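Local coordinates for guanine deaminase (Escherichia coli, PDB 6OHB), which catalyses the zinc-dependent hydrolytic deamination of guanine to xanthine and ammonia, a step of purine degradation, at residues A[77-86]-A[133-143]; A[162-173]-A[203-214]. All blocks are in the same frame, centred on the assembly; numbering follows the deposited sequence.

Contact 1 of 2, residues A[77-86]-A[133-143]; sequences GFVDTHIHYP and NGTTTALVFGT. With ZN (zinc ion), chain E.
Backbone bonds between Phe78 and Tyr85 on one side and Gly134 and Phe141 on the other pair the two segments in parallel. Phe78 donates to Gly134 O (2.9 Å from its N), and its own carbonyl oxygen receives Thr136 N at 3.0 Å, with a weak second bond from Thr137 N; this shared acceptor marks a beta bulge. Farther on, Asp80 N bonds to Thr137 O and Leu139 N to Asp80 O. A second bulge follows between Asp80 and Ile83, after which Phe141 N meets Ile83 O at 2.7 Å.

Both strands belong to the TIM-type barrel of the amidohydrolase superfamily, and 78-84 carries its metal-binding His-X-His pair at the C-terminal end. NE2 of His82 and NE2 of His84 bind zinc at 2.0 and 1.9 Å; His237 and Asp327 complete the protein ligands. His82 ND1 is hydrogen-bonded to His235 NE2, a second-shell contact that, with the zinc bond, should limit rotation of the ring.

Both histidine rings also meet Phe141. The edge of the His82 ring is directed at the face of Phe141 in an offset edge-to-face stack, planes at 76°. His84 lies alongside Phe141, its CE1 over one face of the phenyl ring, but the planes are oblique at 42°. With CG beside the backbone N (chi1 -64°), His84 brings ND1 within 3.5 Å of Phe141 CB; a water in its ring plane accepts from ND1.

Apolar packing occupies the opposite sheet face, where Ile83 CG2 meets Val140 CG2 at 3.9 Å. Helix 116-132 covers both residues through Phe126.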
loop_
_atom_site.group_PDB
_atom_site.type_symbol
_atom_site.label_atom_id
_atom_site.label_comp_id
_atom_site.label_asym_id
_atom_site.label_seq_id
_atom_site.Cartn_x
_atom_site.Cartn_y
_atom_site.Cartn_z
ATOM N N GLY A 77 -8.089 -11.227 17.303
ATOM C CA GLY A 77 -8.734 -10.258 16.431
ATOM C C GLY A 77 -8.022 -8.917 16.466
ATOM O O GLY A 77 -7.518 -8.483 17.505
ATOM N N PHE A 78 -7.943 -8.274 15.303
ATOM C CA PHE A 78 -7.282 -6.979 15.222
ATOM C C PHE A 78 -8.118 -5.881 15.875
ATOM O O PHE A 78 -9.357 -5.919 15.876
ATOM C CB PHE A 78 -6.978 -6.620 13.766
ATOM C CG PHE A 78 -6.099 -7.622 13.076
ATOM C CD1 PHE A 78 -4.946 -8.088 13.690
ATOM C CD2 PHE A 78 -6.434 -8.114 11.825
ATOM C CE1 PHE A 78 -4.138 -9.018 13.068
ATOM C CE2 PHE A 78 -5.627 -9.047 11.196
ATOM C CZ PHE A 78 -4.477 -9.499 11.821
ATOM N N VAL A 79 -7.410 -4.873 16.387
ATOM C CA VAL A 79 -7.987 -3.768 17.143
ATOM C C VAL A 79 -7.696 -2.481 16.378
ATOM O O VAL A 79 -6.536 -2.057 16.274
ATOM C CB VAL A 79 -7.423 -3.698 18.567
ATOM C CG1 VAL A 79 -8.045 -2.533 19.322
ATOM C CG2 VAL A 79 -7.662 -5.023 19.301
ATOM N N ASP A 80 -8.753 -1.848 15.866
ATOM C CA ASP A 80 -8.669 -0.629 15.067
ATOM C C ASP A 80 -9.063 0.553 15.948
ATOM O O ASP A 80 -10.243 0.722 16.271
ATOM C CB ASP A 80 -9.594 -0.742 13.856
ATOM C CG ASP A 80 -9.303 0.297 12.786
ATOM O OD1 ASP A 80 -8.783 1.388 13.116
ATOM O OD2 ASP A 80 -9.611 0.015 11.608
ATOM N N THR A 81 -8.093 1.399 16.298
ATOM C CA THR A 81 -8.321 2.399 17.337
ATOM C C THR A 81 -8.818 3.754 16.829
ATOM O O THR A 81 -9.023 4.652 17.652
ATOM C CB THR A 81 -7.047 2.611 18.163
ATOM O OG1 THR A 81 -5.987 3.083 17.320
ATOM C CG2 THR A 81 -6.627 1.312 18.851
ATOM N N HIS A 82 -9.047 3.926 15.525
ATOM C CA HIS A 82 -9.679 5.154 15.026
ATOM C C HIS A 82 -10.201 4.893 13.619
ATOM O O HIS A 82 -9.410 4.685 12.693
ATOM C CB HIS A 82 -8.709 6.337 15.039
ATOM C CG HIS A 82 -9.300 7.611 14.513
ATOM N ND1 HIS A 82 -10.242 8.340 15.207
ATOM C CD2 HIS A 82 -9.088 8.281 13.355
ATOM C CE1 HIS A 82 -10.580 9.406 14.503
ATOM N NE2 HIS A 82 -9.892 9.394 13.376
ATOM N N ILE A 83 -11.519 4.914 13.461
ATOM C CA ILE A 83 -12.146 4.700 12.163
ATOM C C ILE A 83 -13.473 5.449 12.154
ATOM O O ILE A 83 -14.158 5.532 13.177
ATOM C CB ILE A 83 -12.301 3.189 11.868
ATOM C CG1 ILE A 83 -12.917 2.959 10.487
ATOM C CG2 ILE A 83 -13.090 2.487 12.974
ATOM C CD1 ILE A 83 -12.886 1.508 10.041
ATOM N N HIS A 84 -13.813 6.030 11.004
ATOM C CA HIS A 84 -15.035 6.813 10.828
ATOM C C HIS A 84 -16.068 5.946 10.098
ATOM O O HIS A 84 -15.874 5.590 8.932
ATOM C CB HIS A 84 -14.748 8.111 10.059
ATOM C CG HIS A 84 -13.833 9.083 10.762
ATOM N ND1 HIS A 84 -14.292 10.241 11.357
ATOM C CD2 HIS A 84 -12.486 9.109 10.896
ATOM C CE1 HIS A 84 -13.274 10.916 11.859
ATOM N NE2 HIS A 84 -12.169 10.247 11.601
ATOM N N TYR A 85 -17.152 5.584 10.797
ATOM C CA TYR A 85 -18.228 4.794 10.190
ATOM C C TYR A 85 -18.871 5.438 8.960
ATOM O O TYR A 85 -19.018 4.744 7.938
ATOM C CB TYR A 85 -19.263 4.459 11.277
ATOM C CG TYR A 85 -20.727 4.445 10.868
ATOM C CD1 TYR A 85 -21.213 3.534 9.931
ATOM C CD2 TYR A 85 -21.635 5.326 11.453
ATOM C CE1 TYR A 85 -22.550 3.519 9.571
ATOM C CE2 TYR A 85 -22.979 5.314 11.101
ATOM C CZ TYR A 85 -23.429 4.411 10.161
ATOM O OH TYR A 85 -24.764 4.403 9.809
ATOM N N PRO A 86 -19.301 6.720 8.977
ATOM C CA PRO A 86 -20.060 7.245 7.830
ATOM C C PRO A 86 -19.197 7.823 6.716
ATOM O O PRO A 86 -19.498 8.906 6.202
ATOM C CB PRO A 86 -20.926 8.333 8.471
ATOM C CG PRO A 86 -20.048 8.889 9.539
ATOM C CD PRO A 86 -19.236 7.712 10.070
ATOM N N ASN A 133 -11.828 -8.123 7.184
ATOM C CA ASN A 133 -10.426 -7.761 7.339
ATOM C C ASN A 133 -9.852 -8.179 8.690
ATOM O O ASN A 133 -8.715 -7.816 9.009
ATOM C CB ASN A 133 -10.243 -6.261 7.115
ATOM C CG ASN A 133 -10.375 -5.882 5.646
ATOM O OD1 ASN A 133 -9.417 -5.975 4.882
ATOM N ND2 ASN A 133 -11.570 -5.481 5.244
ATOM N N GLY A 134 -10.610 -8.917 9.497
ATOM C CA GLY A 134 -10.078 -9.406 10.750
ATOM C C GLY A 134 -10.100 -8.423 11.896
ATOM O O GLY A 134 -9.479 -8.693 12.928
ATOM N N THR A 135 -10.764 -7.279 11.740
ATOM C CA THR A 135 -10.945 -6.332 12.833
ATOM C C THR A 135 -12.143 -6.765 13.670
ATOM O O THR A 135 -13.275 -6.788 13.175
ATOM C CB THR A 135 -11.157 -4.923 12.276
ATOM O OG1 THR A 135 -9.968 -4.492 11.607
ATOM C CG2 THR A 135 -11.499 -3.947 13.386
ATOM N N THR A 136 -11.911 -7.102 14.940
ATOM C CA THR A 136 -13.018 -7.536 15.777
ATOM C C THR A 136 -13.399 -6.509 16.825
ATOM O O THR A 136 -14.497 -6.596 17.383
ATOM C CB THR A 136 -12.695 -8.864 16.484
ATOM O OG1 THR A 136 -11.496 -8.731 17.256
ATOM C CG2 THR A 136 -12.523 -9.995 15.477
ATOM N N THR A 137 -12.541 -5.525 17.071
ATOM C CA THR A 137 -12.836 -4.445 17.995
ATOM C C THR A 137 -12.374 -3.144 17.369
ATOM O O THR A 137 -11.246 -3.059 16.871
ATOM C CB THR A 137 -12.143 -4.669 19.338
ATOM O OG1 THR A 137 -12.884 -5.636 20.091
ATOM C CG2 THR A 137 -12.033 -3.365 20.122
ATOM N N ALA A 138 -13.244 -2.140 17.388
ATOM C CA ALA A 138 -12.915 -0.847 16.820
ATOM C C ALA A 138 -13.432 0.259 17.724
ATOM O O ALA A 138 -14.460 0.118 18.388
ATOM C CB ALA A 138 -13.495 -0.683 15.405
ATOM N N LEU A 139 -12.691 1.361 17.744
ATOM C CA LEU A 139 -13.142 2.613 18.335
ATOM C C LEU A 139 -13.593 3.483 17.166
ATOM O O LEU A 139 -12.779 3.862 16.318
ATOM C CB LEU A 139 -12.022 3.259 19.146
ATOM C CG LEU A 139 -12.187 4.720 19.561
ATOM C CD1 LEU A 139 -13.452 4.917 20.388
ATOM C CD2 LEU A 139 -10.953 5.188 20.322
ATOM N N VAL A 140 -14.891 3.765 17.100
ATOM C CA VAL A 140 -15.548 4.184 15.870
ATOM C C VAL A 140 -16.120 5.582 16.056
ATOM O O VAL A 140 -16.906 5.819 16.980
ATOM C CB VAL A 140 -16.667 3.208 15.464
ATOM C CG1 VAL A 140 -17.296 3.654 14.152
ATOM C CG2 VAL A 140 -16.140 1.785 15.361
ATOM N N PHE A 141 -15.739 6.500 15.170
ATOM C CA PHE A 141 -16.444 7.770 15.075
ATOM C C PHE A 141 -17.818 7.538 14.466
ATOM O O PHE A 141 -17.947 6.889 13.423
ATOM C CB PHE A 141 -15.657 8.766 14.229
ATOM C CG PHE A 141 -15.012 9.867 15.023
ATOM C CD1 PHE A 141 -14.006 9.579 15.927
ATOM C CD2 PHE A 141 -15.410 11.183 14.861
ATOM C CE1 PHE A 141 -13.402 10.580 16.655
ATOM C CE2 PHE A 141 -14.813 12.194 15.584
ATOM C CZ PHE A 141 -13.805 11.896 16.482
ATOM N N GLY A 142 -18.846 8.054 15.124
ATOM C CA GLY A 142 -20.187 7.991 14.584
ATOM C C GLY A 142 -20.588 9.181 13.735
ATOM O O GLY A 142 -19.782 9.758 12.999
ATOM N N THR A 143 -21.859 9.551 13.845
ATOM C CA THR A 143 -22.423 10.724 13.209
ATOM C C THR A 143 -22.633 11.821 14.244
ATOM O O THR A 143 -22.387 11.646 15.440
ATOM C CB THR A 143 -23.769 10.367 12.575
ATOM O OG1 THR A 143 -24.455 9.437 13.434
ATOM C CG2 THR A 143 -23.575 9.733 11.217
HETATM ZN ZN ZN E . -10.321 10.616 11.840
HETATM O O HOH W 1 -16.949 10.627 11.397
#

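Contact 2 of 2, residues A[162-173]-A[203-214]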
loop_
_atom_site.group_PDB
_atom_site.type_symbol
_atom_site.label_atom_id
_atom_site.label_comp_id
_atom_site.label_asym_id
_atom_site.label_seq_id
_atom_site.Cartn_x
_atom_site.Cartn_y
_atom_site.Cartn_z
ATOM N N ARG A 162 -17.616 -6.500 20.374
ATOM C CA ARG A 162 -17.108 -5.490 21.301
ATOM C C ARG A 162 -16.633 -4.290 20.491
ATOM O O ARG A 162 -15.612 -4.360 19.800
ATOM C CB ARG A 162 -15.983 -6.027 22.182
ATOM C CG ARG A 162 -15.566 -5.020 23.256
ATOM C CD ARG A 162 -14.712 -5.643 24.355
ATOM N NE ARG A 162 -15.463 -6.559 25.218
ATOM C CZ ARG A 162 -16.167 -6.191 26.286
ATOM N NH1 ARG A 162 -16.236 -4.913 26.639
ATOM N NH2 ARG A 162 -16.805 -7.104 27.010
ATOM N N MET A 163 -17.369 -3.187 20.590
ATOM C CA MET A 163 -17.098 -1.988 19.819
ATOM C C MET A 163 -17.312 -0.764 20.697
ATOM O O MET A 163 -18.277 -0.701 21.463
ATOM C CB MET A 163 -18.011 -1.913 18.583
ATOM C CG MET A 163 -18.109 -0.531 17.956
ATOM S SD MET A 163 -19.262 -0.471 16.576
ATOM C CE MET A 163 -18.461 -1.581 15.417
ATOM N N ILE A 164 -16.420 0.210 20.568
ATOM C CA ILE A 164 -16.580 1.510 21.203
ATOM C C ILE A 164 -16.980 2.508 20.126
ATOM O O ILE A 164 -16.304 2.627 19.095
ATOM C CB ILE A 164 -15.286 1.951 21.907
ATOM C CG1 ILE A 164 -14.643 0.776 22.639
ATOM C CG2 ILE A 164 -15.567 3.112 22.860
ATOM C CD1 ILE A 164 -13.317 1.119 23.287
ATOM N N ALA A 165 -18.081 3.217 20.358
ATOM C CA ALA A 165 -18.580 4.190 19.401
ATOM C C ALA A 165 -19.282 5.304 20.164
ATOM O O ALA A 165 -19.547 5.198 21.366
ATOM C CB ALA A 165 -19.517 3.534 18.383
ATOM N N GLY A 166 -19.582 6.382 19.452
ATOM C CA GLY A 166 -20.262 7.507 20.061
ATOM C C GLY A 166 -20.695 8.506 19.014
ATOM O O GLY A 166 -20.214 8.496 17.876
ATOM N N LYS A 167 -21.621 9.370 19.420
ATOM C CA LYS A 167 -22.121 10.429 18.555
ATOM C C LYS A 167 -21.120 11.574 18.470
ATOM O O LYS A 167 -20.527 11.976 19.475
ATOM C CB LYS A 167 -23.462 10.940 19.077
ATOM C CG LYS A 167 -24.028 12.122 18.324
ATOM C CD LYS A 167 -25.077 12.838 19.159
ATOM C CE LYS A 167 -24.661 14.269 19.456
ATOM N NZ LYS A 167 -24.547 15.081 18.219
ATOM N N VAL A 168 -20.942 12.107 17.260
ATOM C CA VAL A 168 -20.049 13.241 17.064
ATOM C C VAL A 168 -20.673 14.486 17.681
ATOM O O VAL A 168 -21.860 14.770 17.481
ATOM C CB VAL A 168 -19.762 13.452 15.570
ATOM C CG1 VAL A 168 -18.907 14.694 15.367
ATOM C CG2 VAL A 168 -19.082 12.235 14.975
ATOM N N MET A 169 -19.884 15.211 18.470
ATOM C CA MET A 169 -20.290 16.491 19.033
ATOM C C MET A 169 -19.599 17.603 18.253
ATOM O O MET A 169 -18.366 17.696 18.264
ATOM C CB MET A 169 -19.935 16.557 20.520
ATOM C CG MET A 169 -20.519 15.415 21.346
ATOM S SD MET A 169 -19.968 15.398 23.069
ATOM C CE MET A 169 -19.949 17.144 23.444
ATOM N N MET A 170 -20.389 18.443 17.583
ATOM C CA MET A 170 -19.846 19.567 16.817
ATOM C C MET A 170 -20.937 20.613 16.624
ATOM O O MET A 170 -21.961 20.330 15.993
ATOM C CB MET A 170 -19.291 19.094 15.470
ATOM C CG MET A 170 -20.188 18.120 14.722
ATOM S SD MET A 170 -19.517 17.623 13.121
ATOM C CE MET A 170 -18.893 19.187 12.526
ATOM N N ASP A 171 -20.721 21.823 17.152
ATOM C CA ASP A 171 -21.745 22.865 17.109
ATOM C C ASP A 171 -21.310 24.138 16.385
ATOM O O ASP A 171 -22.073 25.111 16.375
ATOM C CB ASP A 171 -22.224 23.208 18.527
ATOM C CG ASP A 171 -21.157 23.883 19.371
ATOM O OD1 ASP A 171 -19.962 23.808 19.015
ATOM O OD2 ASP A 171 -21.518 24.486 20.406
ATOM N N ARG A 172 -20.123 24.169 15.781
ATOM C CA ARG A 172 -19.683 25.371 15.083
ATOM C C ARG A 172 -18.693 25.008 13.982
ATOM O O ARG A 172 -18.159 23.896 13.941
ATOM C CB ARG A 172 -19.062 26.384 16.054
ATOM C CG ARG A 172 -17.672 26.019 16.533
ATOM C CD ARG A 172 -17.149 27.051 17.517
ATOM N NE ARG A 172 -15.832 26.695 18.034
ATOM C CZ ARG A 172 -15.161 27.412 18.932
ATOM N NH1 ARG A 172 -15.682 28.531 19.417
ATOM N NH2 ARG A 172 -13.967 27.010 19.346
ATOM N N ASN A 173 -18.480 25.967 13.073
ATOM C CA ASN A 173 -17.450 25.887 12.031
ATOM C C ASN A 173 -17.667 24.697 11.099
ATOM O O ASN A 173 -16.725 23.995 10.726
ATOM C CB ASN A 173 -16.048 25.848 12.642
ATOM C CG ASN A 173 -15.631 27.180 13.222
ATOM O OD1 ASN A 173 -15.988 28.235 12.695
ATOM N ND2 ASN A 173 -14.878 27.145 14.314
ATOM N N LEU A 203 -19.614 -0.418 24.031
ATOM C CA LEU A 203 -19.084 0.637 24.883
ATOM C C LEU A 203 -19.249 1.973 24.174
ATOM O O LEU A 203 -19.208 2.046 22.943
ATOM C CB LEU A 203 -17.605 0.397 25.223
ATOM C CG LEU A 203 -17.264 -0.935 25.898
ATOM C CD1 LEU A 203 -15.777 -1.246 25.802
ATOM C CD2 LEU A 203 -17.721 -0.924 27.349
ATOM N N TYR A 204 -19.431 3.034 24.957
ATOM C CA TYR A 204 -19.665 4.365 24.413
ATOM C C TYR A 204 -18.447 5.258 24.619
ATOM O O TYR A 204 -17.781 5.194 25.656
ATOM C CB TYR A 204 -20.904 5.022 25.035
ATOM C CG TYR A 204 -21.287 6.313 24.335
ATOM C CD1 TYR A 204 -20.679 7.521 24.676
ATOM C CD2 TYR A 204 -22.238 6.320 23.326
ATOM C CE1 TYR A 204 -21.013 8.693 24.031
ATOM C CE2 TYR A 204 -22.579 7.488 22.681
ATOM C CZ TYR A 204 -21.961 8.670 23.035
ATOM O OH TYR A 204 -22.294 9.838 22.394
ATOM N N ALA A 205 -18.176 6.107 23.628
ATOM C CA ALA A 205 -17.100 7.086 23.689
ATOM C C ALA A 205 -17.674 8.481 23.488
ATOM O O ALA A 205 -18.371 8.727 22.500
ATOM C CB ALA A 205 -16.032 6.801 22.632
ATOM N N ILE A 206 -17.398 9.384 24.430
ATOM C CA ILE A 206 -17.734 10.790 24.238
ATOM C C ILE A 206 -16.844 11.335 23.133
ATOM O O ILE A 206 -15.614 11.359 23.262
ATOM C CB ILE A 206 -17.563 11.589 25.533
ATOM C CG1 ILE A 206 -18.513 11.071 26.613
ATOM C CG2 ILE A 206 -17.813 13.066 25.269
ATOM C CD1 ILE A 206 -17.876 10.993 27.975
ATOM N N THR A 207 -17.457 11.770 22.036
ATOM C CA THR A 207 -16.748 11.982 20.778
ATOM C C THR A 207 -16.998 13.391 20.257
ATOM O O THR A 207 -17.873 13.612 19.407
ATOM C CB THR A 207 -17.171 10.933 19.745
ATOM O OG1 THR A 207 -17.136 9.631 20.340
ATOM C CG2 THR A 207 -16.247 10.943 18.564
ATOM N N PRO A 208 -16.256 14.378 20.759
ATOM C CA PRO A 208 -16.162 15.655 20.040
ATOM C C PRO A 208 -15.207 15.482 18.867
ATOM O O PRO A 208 -14.121 14.916 19.023
ATOM C CB PRO A 208 -15.607 16.622 21.092
ATOM C CG PRO A 208 -14.847 15.735 22.059
ATOM C CD PRO A 208 -15.507 14.382 22.033
ATOM N N ARG A 209 -15.614 15.964 17.688
ATOM C CA ARG A 209 -14.796 15.769 16.494
ATOM C C ARG A 209 -13.390 16.313 16.713
ATOM O O ARG A 209 -12.407 15.562 16.693
ATOM C CB ARG A 209 -15.450 16.425 15.275
ATOM C CG ARG A 209 -14.743 16.071 13.970
ATOM C CD ARG A 209 -15.408 16.688 12.756
ATOM N NE ARG A 209 -16.740 16.148 12.503
ATOM C CZ ARG A 209 -16.993 15.119 11.701
ATOM N NH1 ARG A 209 -16.002 14.501 11.066
ATOM N NH2 ARG A 209 -18.242 14.708 11.533
ATOM N N PHE A 210 -13.280 17.619 16.938
ATOM C CA PHE A 210 -12.067 18.232 17.463
ATOM C C PHE A 210 -12.439 19.601 18.024
ATOM O O PHE A 210 -13.594 20.034 17.946
ATOM C CB PHE A 210 -10.957 18.328 16.404
ATOM C CG PHE A 210 -11.400 18.913 15.082
ATOM C CD1 PHE A 210 -11.124 18.257 13.896
ATOM C CD2 PHE A 210 -12.078 20.114 15.025
ATOM C CE1 PHE A 210 -11.519 18.787 12.682
ATOM C CE2 PHE A 210 -12.473 20.650 13.815
ATOM C CZ PHE A 210 -12.196 19.985 12.644
ATOM N N ALA A 211 -11.448 20.275 18.601
ATOM C CA ALA A 211 -11.707 21.561 19.245
ATOM C C ALA A 211 -12.213 22.639 18.288
ATOM O O ALA A 211 -13.105 23.404 18.694
ATOM C CB ALA A 211 -10.444 22.029 19.981
ATOM N N PRO A 212 -11.713 22.767 17.048
ATOM C CA PRO A 212 -12.261 23.806 16.156
ATOM C C PRO A 212 -13.772 23.784 16.005
ATOM O O PRO A 212 -14.387 24.855 15.943
ATOM C CB PRO A 212 -11.562 23.511 14.825
ATOM C CG PRO A 212 -10.236 22.988 15.225
ATOM C CD PRO A 212 -10.450 22.220 16.514
ATOM N N THR A 213 -14.398 22.610 15.966
ATOM C CA THR A 213 -15.827 22.531 15.701
ATOM C C THR A 213 -16.652 22.400 16.974
ATOM O O THR A 213 -17.834 22.054 16.905
ATOM C CB THR A 213 -16.142 21.367 14.756
ATOM O OG1 THR A 213 -15.440 20.189 15.179
ATOM C CG2 THR A 213 -15.760 21.711 13.321
ATOM N N SER A 214 -16.075 22.703 18.131
ATOM C CA SER A 214 -16.831 22.678 19.374
ATOM C C SER A 214 -16.637 23.985 20.124
ATOM O O SER A 214 -15.502 24.383 20.407
ATOM C CB SER A 214 -16.399 21.491 20.245
ATOM O OG SER A 214 -16.852 20.268 19.681
#
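Ile164 and Leu203 open a parallel strand pairing; the axes of the short strand segments 164-166 and 203-208 approach to 4.2 Å, with N-to-C directions 46° apart. Strand 164-169, helix 182-196 and strand 203-208 form a beta-alpha-beta unit of the amidohydrolase TIM-type barrel. In the buried part, Ile164 CG2 packs on Ala205 CB, while CG1, beside the backbone N, reaches Leu203 CD1.

Packing is tight at Gly166. Tyr204 CG is anti to its backbone N (chi1 -171°), and the ring lies across the neighbouring strand with one face over Gly166 CA, a CH-pi contact 3.9 Å from the centroid and 28° off the ring normal. Ala165 O sits over that same face. The phenol oxygen then accepts from Lys167 N at 3.1 Å, replacing a carbonyl where the regular strand ladder breaks. A CA-H of Gly166 also points almost straight at Ala205 O. The ladder resumes when Met169 N bonds to Thr207 O at 2.7 Å.

Near the zinc end, Met170 SD lies at the guanidinium edge of Arg209 and accepts a weak bond from NE at 3.2 Å. NH2 of Arg209 forms a salt bridge with Glu110; Arg209 and Phe210 probably bind the substrate, as in related enzymes.

Beyond Met170 the strand pairing gives way to loops, and Asp171, Arg172 and Asn173 are partly exposed. Here one Thr213 carbonyl accepts from Asp171 N and, weakly, from Arg172 N. With its outer torsions all near 180°, the Arg172 side chain reaches across the 212-214 backbone. Pro212 O is gripped from opposite faces of its carbonyl plane, by Arg172 NE at 3.1 Å and by Asn173 ND2 at 2.9 Å, the latter with the oxygen close to its amide plane.

How the contacts relate
Contact 1 and contact 2 follow in series along the chain, the first closing at Thr143 before the second opens at Arg162, with helix 146-158 between them. Their centres lie about 14 Å apart, and strands 135-141 and 164-169 are parallel neighbours, giving the barrel order 73-84, 135-141, 164-169, 203-208. The seam between the contacts includes a probable hydrogen bond between Val140 N and Ile164 O at 2.7 Å, and Phe141 CZ packs on Thr207 CG2 at 3.3 Å. Contact 1 holds two zinc histidines and contact 2 holds Arg209, whose side chain is about 7 Å from the metal, which places both contacts around the metal site, consistent with a shared active site.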